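Long-range contacts in 3-oxoacyl-(acyl-carrier protein) synthase II (Thermus thermophilus, PDB 1J3N), which catalyses the decarboxylative condensation of an acyl group with malonyl-acyl carrier protein in fatty acid elongation, giving a 3-oxoacyl product: residues L76-L81 and E231-L236; V102-G107 and G186-A191; T159-G164 and S393-G398. All coordinates share one frame; numbering follows the deposited sequence.

Contact 1: residues L76-L81 and E231-L236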
ATOM      1  N   LEU A  76      14.137  -2.773  -8.939  1.00 19.79           N
ATOM      2  CA  LEU A  76      15.557  -2.794  -8.588  1.00 18.64           C
ATOM      3  C   LEU A  76      16.381  -2.078  -9.655  1.00 19.12           C
ATOM      4  O   LEU A  76      17.325  -1.348  -9.344  1.00 21.08           O
ATOM      5  CB  LEU A  76      16.038  -4.243  -8.407  1.00 17.97           C
ATOM      6  CG  LEU A  76      15.522  -4.929  -7.136  1.00 19.35           C
ATOM      7  CD1 LEU A  76      15.853  -6.411  -7.132  1.00 19.98           C
ATOM      8  CD2 LEU A  76      16.149  -4.246  -5.933  1.00 18.64           C
ATOM      9  N   ILE A  77      16.007  -2.270 -10.915  1.00 20.17           N
ATOM     10  CA  ILE A  77      16.708  -1.631 -12.019  1.00 19.55           C
ATOM     11  C   ILE A  77      16.506  -0.113 -11.966  1.00 19.91           C
ATOM     12  O   ILE A  77      17.463   0.652 -12.119  1.00 18.92           O
ATOM     13  CB  ILE A  77      16.210  -2.173 -13.380  1.00 20.29           C
ATOM     14  CG1 ILE A  77      16.625  -3.639 -13.532  1.00 21.44           C
ATOM     15  CG2 ILE A  77      16.766  -1.318 -14.524  1.00 17.10           C
ATOM     16  CD1 ILE A  77      16.004  -4.330 -14.748  1.00 23.72           C
ATOM     17  N   ALA A  78      15.270   0.318 -11.737  1.00 21.01           N
ATOM     18  CA  ALA A  78      14.978   1.752 -11.662  1.00 22.93           C
ATOM     19  C   ALA A  78      15.673   2.391 -10.467  1.00 21.30           C
ATOM     20  O   ALA A  78      16.179   3.506 -10.560  1.00 21.61           O
ATOM     21  CB  ALA A  78      13.473   1.987 -11.583  1.00 20.33           C
ATOM     22  N   ALA A  79      15.699   1.683  -9.342  1.00 22.73           N
ATOM     23  CA  ALA A  79      16.354   2.199  -8.146  1.00 21.98           C
ATOM     24  C   ALA A  79      17.851   2.365  -8.391  1.00 21.97           C
ATOM     25  O   ALA A  79      18.440   3.357  -7.962  1.00 23.43           O
ATOM     26  CB  ALA A  79      16.107   1.258  -6.955  1.00 20.07           C
ATOM     27  N   GLN A  80      18.473   1.402  -9.074  1.00 23.07           N
ATOM     28  CA  GLN A  80      19.903   1.500  -9.375  1.00 21.93           C
ATOM     29  C   GLN A  80      20.138   2.712 -10.276  1.00 22.16           C
ATOM     30  O   GLN A  80      21.021   3.533 -10.019  1.00 22.65           O
ATOM     31  CB  GLN A  80      20.412   0.228 -10.071  1.00 22.87           C
ATOM     32  CG  GLN A  80      21.936   0.197 -10.245  1.00 22.58           C
ATOM     33  CD  GLN A  80      22.453  -1.123 -10.800  1.00 26.16           C
ATOM     34  OE1 GLN A  80      21.918  -2.192 -10.503  1.00 24.49           O
ATOM     35  NE2 GLN A  80      23.515  -1.053 -11.596  1.00 27.77           N
ATOM     36  N   LEU A  81      19.339   2.822 -11.333  1.00 23.32           N
ATOM     37  CA  LEU A  81      19.445   3.950 -12.253  1.00 23.16           C
ATOM     38  C   LEU A  81      19.246   5.262 -11.489  1.00 23.82           C
ATOM     39  O   LEU A  81      19.918   6.260 -11.755  1.00 23.78           O
ATOM     40  CB  LEU A  81      18.394   3.832 -13.364  1.00 23.84           C
ATOM     41  CG  LEU A  81      18.471   2.644 -14.338  1.00 26.10           C
ATOM     42  CD1 LEU A  81      17.305   2.704 -15.308  1.00 26.48           C
ATOM     43  CD2 LEU A  81      19.787   2.678 -15.097  1.00 27.36           C
ATOM     44  N   GLU A 231       4.343  -1.094 -19.303  1.00 24.32           N
ATOM     45  CA  GLU A 231       5.028  -1.706 -18.181  1.00 23.70           C
ATOM     46  C   GLU A 231       6.250  -0.855 -17.912  1.00 24.24           C
ATOM     47  O   GLU A 231       6.630  -0.016 -18.738  1.00 25.35           O
ATOM     48  CB  GLU A 231       5.458  -3.138 -18.517  1.00 21.74           C
ATOM     49  CG  GLU A 231       6.674  -3.223 -19.420  1.00 23.87           C
ATOM     50  CD  GLU A 231       7.017  -4.647 -19.809  1.00 26.73           C
ATOM     51  OE1 GLU A 231       6.758  -5.565 -18.999  1.00 29.35           O
ATOM     52  OE2 GLU A 231       7.561  -4.848 -20.918  1.00 28.27           O
ATOM     53  N   GLY A 232       6.862  -1.066 -16.759  1.00 21.84           N
ATOM     54  CA  GLY A 232       8.047  -0.309 -16.422  1.00 23.95           C
ATOM     55  C   GLY A 232       8.073   0.084 -14.964  1.00 22.26           C
ATOM     56  O   GLY A 232       7.317  -0.448 -14.142  1.00 22.78           O
ATOM     57  N   ALA A 233       8.942   1.031 -14.642  1.00 22.76           N
ATOM     58  CA  ALA A 233       9.068   1.491 -13.269  1.00 21.65           C
ATOM     59  C   ALA A 233       9.684   2.873 -13.211  1.00 21.85           C
ATOM     60  O   ALA A 233      10.452   3.273 -14.086  1.00 19.33           O
ATOM     61  CB  ALA A 233       9.925   0.518 -12.465  1.00 21.09           C
ATOM     62  N   GLY A 234       9.341   3.596 -12.156  1.00 21.82           N
ATOM     63  CA  GLY A 234       9.884   4.919 -11.969  1.00 20.19           C
ATOM     64  C   GLY A 234      10.263   5.027 -10.512  1.00 20.99           C
ATOM     65  O   GLY A 234       9.408   4.857  -9.637  1.00 18.29           O
ATOM     66  N   VAL A 235      11.544   5.274 -10.253  1.00 20.45           N
ATOM     67  CA  VAL A 235      12.039   5.431  -8.892  1.00 22.33           C
ATOM     68  C   VAL A 235      12.797   6.750  -8.832  1.00 22.77           C
ATOM     69  O   VAL A 235      13.731   6.989  -9.609  1.00 22.43           O
ATOM     70  CB  VAL A 235      12.976   4.266  -8.480  1.00 22.07           C
ATOM     71  CG1 VAL A 235      13.547   4.524  -7.091  1.00 23.29           C
ATOM     72  CG2 VAL A 235      12.201   2.959  -8.473  1.00 23.89           C
ATOM     73  N   LEU A 236      12.369   7.625  -7.933  1.00 20.38           N
ATOM     74  CA  LEU A 236      13.018   8.914  -7.801  1.00 20.81           C
ATOM     75  C   LEU A 236      13.708   9.000  -6.455  1.00 19.51           C
ATOM     76  O   LEU A 236      13.284   8.374  -5.490  1.00 19.93           O
ATOM     77  CB  LEU A 236      11.993  10.053  -7.928  1.00 21.01           C
ATOM     78  CG  LEU A 236      11.223  10.189  -9.257  1.00 21.19           C
ATOM     79  CD1 LEU A 236      10.172   9.079  -9.396  1.00 18.44           C
ATOM     80  CD2 LEU A 236      10.538  11.543  -9.293  1.00 17.88           C
TER
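V235 lays its two methyl groups against the backbone and methyls of the A78-A79 turn. CG2 meets A78 CB at 3.5 Å, a close approach for two methyls, while CG1 sits 3.8 Å from A79 CA and rather further, 4.2 Å, from A79 CB. The fork is set by the first torsion: CG1 is anti to the backbone N (chi1 176°), which leaves CG2 beside that nitrogen, so that CG2 is turned mainly to A78 and CG1 to A79. Between them V235 CB rests 3.8 Å from A78 C, bringing the base of the side chain directly against the helix backbone. A78 CB also touches A233 CB, at 3.9 Å; this contact and the one to V235 CG2 leave A78 CB roughly at right angles. A233 and V235 face the helix by strand alternation, whereas L236 points away from it.

The arrangement is a helix packed on a sheet: helix 70-86 runs over strand 232-240, with local axes 7.1 Å apart and inclined at 36°. Small residues at the helix surface permit that separation, and A79 CA and V235 CA come within 5.4 Å. This alpha-beta layering is that of the thiolase fold, to which the family belongs. On the same side of the helix, Y74 reaches A233 and A82 reaches V235, continuing the row in steps of four residues. L184 of the adjacent strand 182-189 touches both A79 and V235, and I144 of helix 139-148 closes over A79. E231 turns elsewhere, forming a salt bridge with R38.

Contact 2: residues V102-G107 and G186-A191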
ATOM      1  N   VAL A 102       8.396   1.980  -2.842  1.00 17.71           N
ATOM      2  CA  VAL A 102       8.068   1.743  -4.241  1.00 19.87           C
ATOM      3  C   VAL A 102       6.788   0.927  -4.255  1.00 19.47           C
ATOM      4  O   VAL A 102       6.754  -0.204  -3.763  1.00 19.83           O
ATOM      5  CB  VAL A 102       9.191   0.980  -4.953  1.00 18.96           C
ATOM      6  CG1 VAL A 102       8.843   0.788  -6.427  1.00 20.47           C
ATOM      7  CG2 VAL A 102      10.493   1.762  -4.830  1.00 20.35           C
ATOM      8  N   GLY A 103       5.723   1.518  -4.784  1.00 19.15           N
ATOM      9  CA  GLY A 103       4.456   0.815  -4.819  1.00 19.13           C
ATOM     10  C   GLY A 103       4.233   0.078  -6.123  1.00 21.10           C
ATOM     11  O   GLY A 103       5.052   0.151  -7.041  1.00 19.49           O
ATOM     12  N   THR A 104       3.124  -0.648  -6.190  1.00 20.37           N
ATOM     13  CA  THR A 104       2.755  -1.397  -7.384  1.00 20.28           C
ATOM     14  C   THR A 104       1.239  -1.546  -7.324  1.00 19.42           C
ATOM     15  O   THR A 104       0.652  -1.436  -6.257  1.00 20.17           O
ATOM     16  CB  THR A 104       3.422  -2.792  -7.393  1.00 17.93           C
ATOM     17  OG1 THR A 104       3.071  -3.484  -8.592  1.00 20.47           O
ATOM     18  CG2 THR A 104       2.972  -3.603  -6.186  1.00 19.81           C
ATOM     19  N   GLY A 105       0.597  -1.776  -8.461  1.00 21.57           N
ATOM     20  CA  GLY A 105      -0.845  -1.925  -8.446  1.00 20.54           C
ATOM     21  C   GLY A 105      -1.301  -3.369  -8.330  1.00 23.09           C
ATOM     22  O   GLY A 105      -2.281  -3.668  -7.632  1.00 22.15           O
ATOM     23  N   ILE A 106      -0.575  -4.268  -8.996  1.00 23.12           N
ATOM     24  CA  ILE A 106      -0.908  -5.691  -9.029  1.00 21.69           C
ATOM     25  C   ILE A 106       0.142  -6.613  -8.395  1.00 22.65           C
ATOM     26  O   ILE A 106      -0.196  -7.666  -7.853  1.00 21.68           O
ATOM     27  CB  ILE A 106      -1.132  -6.134 -10.501  1.00 22.97           C
ATOM     28  CG1 ILE A 106      -2.359  -5.419 -11.070  1.00 25.09           C
ATOM     29  CG2 ILE A 106      -1.289  -7.644 -10.595  1.00 22.29           C
ATOM     30  CD1 ILE A 106      -2.718  -5.858 -12.476  1.00 25.89           C
ATOM     31  N   GLY A 107       1.415  -6.237  -8.486  1.00 22.54           N
ATOM     32  CA  GLY A 107       2.460  -7.067  -7.913  1.00 21.89           C
ATOM     33  C   GLY A 107       2.935  -8.148  -8.868  1.00 22.40           C
ATOM     34  O   GLY A 107       3.009  -7.921 -10.071  1.00 22.72           O
ATOM     35  N   GLY A 186       8.581   5.541  -5.712  1.00 18.35           N
ATOM     36  CA  GLY A 186       8.037   5.482  -7.053  1.00 19.63           C
ATOM     37  C   GLY A 186       7.083   4.330  -7.225  1.00 18.08           C
ATOM     38  O   GLY A 186       6.385   3.949  -6.286  1.00 19.54           O
ATOM     39  N   GLY A 187       7.054   3.764  -8.426  1.00 18.32           N
ATOM     40  CA  GLY A 187       6.163   2.650  -8.675  1.00 16.46           C
ATOM     41  C   GLY A 187       6.672   1.711  -9.745  1.00 17.97           C
ATOM     42  O   GLY A 187       7.473   2.091 -10.602  1.00 14.49           O
ATOM     43  N   THR A 188       6.207   0.470  -9.685  1.00 17.13           N
ATOM     44  CA  THR A 188       6.595  -0.529 -10.661  1.00 19.03           C
ATOM     45  C   THR A 188       5.382  -1.364 -11.036  1.00 18.57           C
ATOM     46  O   THR A 188       4.486  -1.575 -10.218  1.00 21.65           O
ATOM     47  CB  THR A 188       7.693  -1.462 -10.106  1.00 17.80           C
ATOM     48  OG1 THR A 188       8.027  -2.445 -11.100  1.00 20.00           O
ATOM     49  CG2 THR A 188       7.210  -2.170  -8.855  1.00 17.35           C
ATOM     50  N   GLU A 189       5.341  -1.818 -12.282  1.00 20.31           N
ATOM     51  CA  GLU A 189       4.248  -2.662 -12.746  1.00 19.72           C
ATOM     52  C   GLU A 189       4.758  -3.576 -13.842  1.00 20.28           C
ATOM     53  O   GLU A 189       5.493  -3.135 -14.719  1.00 19.80           O
ATOM     54  CB  GLU A 189       3.098  -1.823 -13.292  1.00 22.87           C
ATOM     55  CG  GLU A 189       1.777  -2.549 -13.232  1.00 24.18           C
ATOM     56  CD  GLU A 189       1.254  -2.647 -11.811  1.00 28.74           C
ATOM     57  OE1 GLU A 189       0.782  -1.612 -11.294  1.00 24.80           O
ATOM     58  OE2 GLU A 189       1.330  -3.746 -11.209  1.00 26.60           O
ATOM     59  N   ALA A 190       4.365  -4.846 -13.778  1.00 18.49           N
ATOM     60  CA  ALA A 190       4.761  -5.846 -14.769  1.00 22.50           C
ATOM     61  C   ALA A 190       3.549  -6.739 -15.023  1.00 20.53           C
ATOM     62  O   ALA A 190       3.564  -7.927 -14.703  1.00 19.37           O
ATOM     63  CB  ALA A 190       5.927  -6.675 -14.239  1.00 18.67           C
ATOM     64  N   ALA A 191       2.500  -6.156 -15.596  1.00 20.49           N
ATOM     65  CA  ALA A 191       1.270  -6.890 -15.848  1.00 21.36           C
ATOM     66  C   ALA A 191       0.945  -7.205 -17.311  1.00 22.71           C
ATOM     67  O   ALA A 191      -0.220  -7.445 -17.659  1.00 23.49           O
ATOM     68  CB  ALA A 191       0.104  -6.155 -15.204  1.00 21.85           C
TER
HETATM   69  O   HOH W   1       2.850  -5.695 -11.652  1.00 22.81           O
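The carboxylate of E189 grips two successive backbone amides in the 104-107 turn: OE1 accepts from G105 N at 2.8 Å and OE2 from I106 N at 3.0 Å, both met on the syn side. A bend in the side chain (chi2 73°) swings the group over to the turn. OE1 has a further donor, G341 N, and a water joins OE2 to G107 O and A190 N. A lysine in place of E189 would probably leave the amides of G105 and I106 without their acceptor and the turn less firmly held.

T104 adds a second tie. Its OG1, anti to the backbone N (chi1 -178°), donates to T188 O over 2.9 Å, from a position tilted off the carbonyl plane, and accepts from G107 N at 3.2 Å, an ST motif that closes the turn from within. Before it, the chains pair as parallel strands, V102 with G186 and G103 with G187: G103 N donates to G186 O at 2.9 Å (160° at the hydrogen), and T188 N returns a bond of 2.9 Å to G103 O. Apolar contact is slighter, I106 CD1 touching A191 CB at 3.9 Å; I106 also packs on M135 of the second subunit.

Strand 182-189 thus lies between strands 98-103 and 232-240, the latter antiparallel to it, while helices 139-148 and 70-86 touch T188 through A140 and Y74.

Contact 3: residues T159-G164 and S393-G398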
ATOM      1  N   THR A 159      -2.572   1.648  -4.796  1.00 19.00           N
ATOM      2  CA  THR A 159      -3.778   2.393  -5.105  1.00 20.51           C
ATOM      3  C   THR A 159      -3.978   2.487  -6.615  1.00 21.57           C
ATOM      4  O   THR A 159      -4.273   3.550  -7.171  1.00 20.38           O
ATOM      5  CB  THR A 159      -3.737   3.805  -4.471  1.00 23.44           C
ATOM      6  OG1 THR A 159      -2.483   4.435  -4.758  1.00 22.66           O
ATOM      7  CG2 THR A 159      -3.919   3.708  -2.956  1.00 24.88           C
ATOM      8  N   ALA A 160      -3.811   1.348  -7.274  1.00 21.45           N
ATOM      9  CA  ALA A 160      -3.974   1.267  -8.713  1.00 23.17           C
ATOM     10  C   ALA A 160      -3.228   2.388  -9.444  1.00 22.68           C
ATOM     11  O   ALA A 160      -2.024   2.572  -9.266  1.00 22.22           O
ATOM     12  CB  ALA A 160      -5.466   1.295  -9.059  1.00 21.67           C
ATOM     13  N   CYS A 161      -3.958   3.155 -10.246  1.00 23.62           N
ATOM     14  CA  CYS A 161      -3.372   4.230 -11.043  1.00 23.57           C
ATOM     15  C   CYS A 161      -2.729   5.372 -10.265  1.00 21.88           C
ATOM     16  O   CYS A 161      -1.864   6.068 -10.792  1.00 23.46           O
ATOM     17  CB  CYS A 161      -4.437   4.800 -11.976  1.00 26.88           C
ATOM     18  SG  CYS A 161      -5.407   3.546 -12.804  1.00 30.12           S
ATOM     19  N   ALA A 162      -3.144   5.562  -9.019  1.00 20.81           N
ATOM     20  CA  ALA A 162      -2.610   6.638  -8.184  1.00 18.49           C
ATOM     21  C   ALA A 162      -1.391   6.205  -7.367  1.00 19.51           C
ATOM     22  O   ALA A 162      -0.783   7.019  -6.660  1.00 18.54           O
ATOM     23  CB  ALA A 162      -3.703   7.147  -7.249  1.00 15.50           C
ATOM     24  N   THR A 163      -1.031   4.928  -7.484  1.00 19.28           N
ATOM     25  CA  THR A 163       0.101   4.352  -6.759  1.00 18.56           C
ATOM     26  C   THR A 163       1.394   5.178  -6.796  1.00 21.36           C
ATOM     27  O   THR A 163       1.924   5.581  -5.762  1.00 18.58           O
ATOM     28  CB  THR A 163       0.426   2.934  -7.299  1.00 18.16           C
ATOM     29  OG1 THR A 163      -0.754   2.118  -7.256  1.00 17.13           O
ATOM     30  CG2 THR A 163       1.513   2.276  -6.467  1.00 14.02           C
ATOM     31  N   GLY A 164       1.906   5.416  -7.997  1.00 23.93           N
ATOM     32  CA  GLY A 164       3.144   6.163  -8.124  1.00 23.86           C
ATOM     33  C   GLY A 164       3.176   7.528  -7.457  1.00 24.07           C
ATOM     34  O   GLY A 164       4.197   7.919  -6.882  1.00 22.05           O
ATOM     35  N   SER A 393      -3.099  11.904 -11.232  1.00 23.47           N
ATOM     36  CA  SER A 393      -3.312  10.460 -11.199  1.00 25.42           C
ATOM     37  C   SER A 393      -4.681  10.190 -10.574  1.00 26.72           C
ATOM     38  O   SER A 393      -4.854  10.345  -9.362  1.00 25.46           O
ATOM     39  CB  SER A 393      -2.213   9.780 -10.387  1.00 25.23           C
ATOM     40  OG  SER A 393      -0.971   9.872 -11.063  1.00 22.35           O
ATOM     41  N   PHE A 394      -5.644   9.794 -11.414  1.00 26.68           N
ATOM     42  CA  PHE A 394      -7.022   9.517 -10.994  1.00 28.07           C
ATOM     43  C   PHE A 394      -7.362   8.062 -11.299  1.00 28.72           C
ATOM     44  O   PHE A 394      -7.834   7.741 -12.386  1.00 32.86           O
ATOM     45  CB  PHE A 394      -7.973  10.460 -11.733  1.00 26.30           C
ATOM     46  CG  PHE A 394      -7.531  11.899 -11.699  1.00 28.34           C
ATOM     47  CD1 PHE A 394      -7.201  12.508 -10.490  1.00 27.31           C
ATOM     48  CD2 PHE A 394      -7.427  12.639 -12.871  1.00 24.62           C
ATOM     49  CE1 PHE A 394      -6.772  13.832 -10.446  1.00 26.61           C
ATOM     50  CE2 PHE A 394      -6.999  13.967 -12.838  1.00 25.65           C
ATOM     51  CZ  PHE A 394      -6.669  14.564 -11.617  1.00 26.61           C
ATOM     52  N   ALA A 395      -7.158   7.211 -10.299  1.00 30.11           N
ATOM     53  CA  ALA A 395      -7.313   5.758 -10.390  1.00 30.07           C
ATOM     54  C   ALA A 395      -8.656   5.052 -10.247  1.00 29.39           C
ATOM     55  O   ALA A 395      -9.657   5.631  -9.837  1.00 29.67           O
ATOM     56  CB  ALA A 395      -6.341   5.122  -9.403  1.00 29.28           C
ATOM     57  N   PHE A 396      -8.627   3.764 -10.588  1.00 29.53           N
ATOM     58  CA  PHE A 396      -9.773   2.871 -10.468  1.00 29.11           C
ATOM     59  C   PHE A 396     -10.009   2.803  -8.959  1.00 29.34           C
ATOM     60  O   PHE A 396      -9.052   2.710  -8.184  1.00 29.14           O
ATOM     61  CB  PHE A 396      -9.418   1.462 -10.961  1.00 30.84           C
ATOM     62  CG  PHE A 396      -9.531   1.271 -12.448  1.00 32.68           C
ATOM     63  CD1 PHE A 396      -8.936   2.160 -13.334  1.00 33.82           C
ATOM     64  CD2 PHE A 396     -10.204   0.166 -12.963  1.00 33.36           C
ATOM     65  CE1 PHE A 396      -9.008   1.953 -14.712  1.00 35.12           C
ATOM     66  CE2 PHE A 396     -10.280  -0.051 -14.338  1.00 36.29           C
ATOM     67  CZ  PHE A 396      -9.679   0.847 -15.215  1.00 34.23           C
ATOM     68  N   GLY A 397     -11.270   2.842  -8.544  1.00 28.11           N
ATOM     69  CA  GLY A 397     -11.574   2.802  -7.123  1.00 27.78           C
ATOM     70  C   GLY A 397     -12.004   4.183  -6.678  1.00 27.14           C
ATOM     71  O   GLY A 397     -12.875   4.331  -5.823  1.00 28.97           O
ATOM     72  N   GLY A 398     -11.395   5.199  -7.280  1.00 25.41           N
ATOM     73  CA  GLY A 398     -11.728   6.571  -6.946  1.00 22.89           C
ATOM     74  C   GLY A 398     -10.597   7.319  -6.272  1.00 22.22           C
ATOM     75  O   GLY A 398     -10.777   8.461  -5.841  1.00 21.98           O
TER
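A395 pushes its methyl group into the turn at C161: A395 CB is modelled 3.2 Å from C161 CB, so short that its exact value is doubtful, though close packing is clear. A395 CB is also 3.2 Å from A162 N, so it packs on the turn's backbone as well as on the cysteine side chain. Further along, C161 SG approaches the ring of F396, 3.8 Å from CD1. The sulfur is 5.0 Å from the ring centroid and 63° off the ring normal, an oblique sulfur-aromatic contact. With C161 SG beside the backbone N (chi1 -45°), the sulfur is placed near both A395 CA and the F396 ring. A160 CB touches A395 CB at 3.9 Å, and S393 CB meets A162 CA at the same separation.

Several features hold these groups in place. A160 takes a positive phi of 48°, giving a sharp turn that leads through the 3-10 segment 161-162 into helix 163-176, and A162 N bonds back to T159 O. T163 OG1 accepts from T159 N, tying T159 to the first residue of the helix. On the other side, a type II turn from A395 to G398 reverses the chain out of strand 388-394 into strand 399-406. Around them, H301 and H338 touch C161, and S155 and N138 of the second subunit pack on T159 and A160.

A cysteine just ahead of a helix N-terminus with two histidines beside it is consistent with the Cys-His-His active site of condensing enzymes. F396 N is buried with no partner in the model and lies 4.7 Å from C161 N, in keeping with the oxyanion hole that the cysteine and phenylalanine amides form in related synthases.

Overall arrangement
Contacts 1 and 2 join directly within one sheet, their centres 10 Å apart: G234 N lies 2.9 Å from G187 O and G232 O lies 3.0 Å from E189 N, both probable hydrogen bonds. Contact 3 reaches the same sheet through strand 388-394. Its centre is 11 Å from that of contact 2, and the two meet where T163 CG2 packs 3.4 Å from T104 N. Contact 1 stands off, 19 Å from contact 3 between centres and about 7 Å between nearest atoms, on the opposite side of the chain's centre. The probable active site at C161 lies in contact 3; contact 2 adjoins contact 3 through T163, and both touch the second subunit.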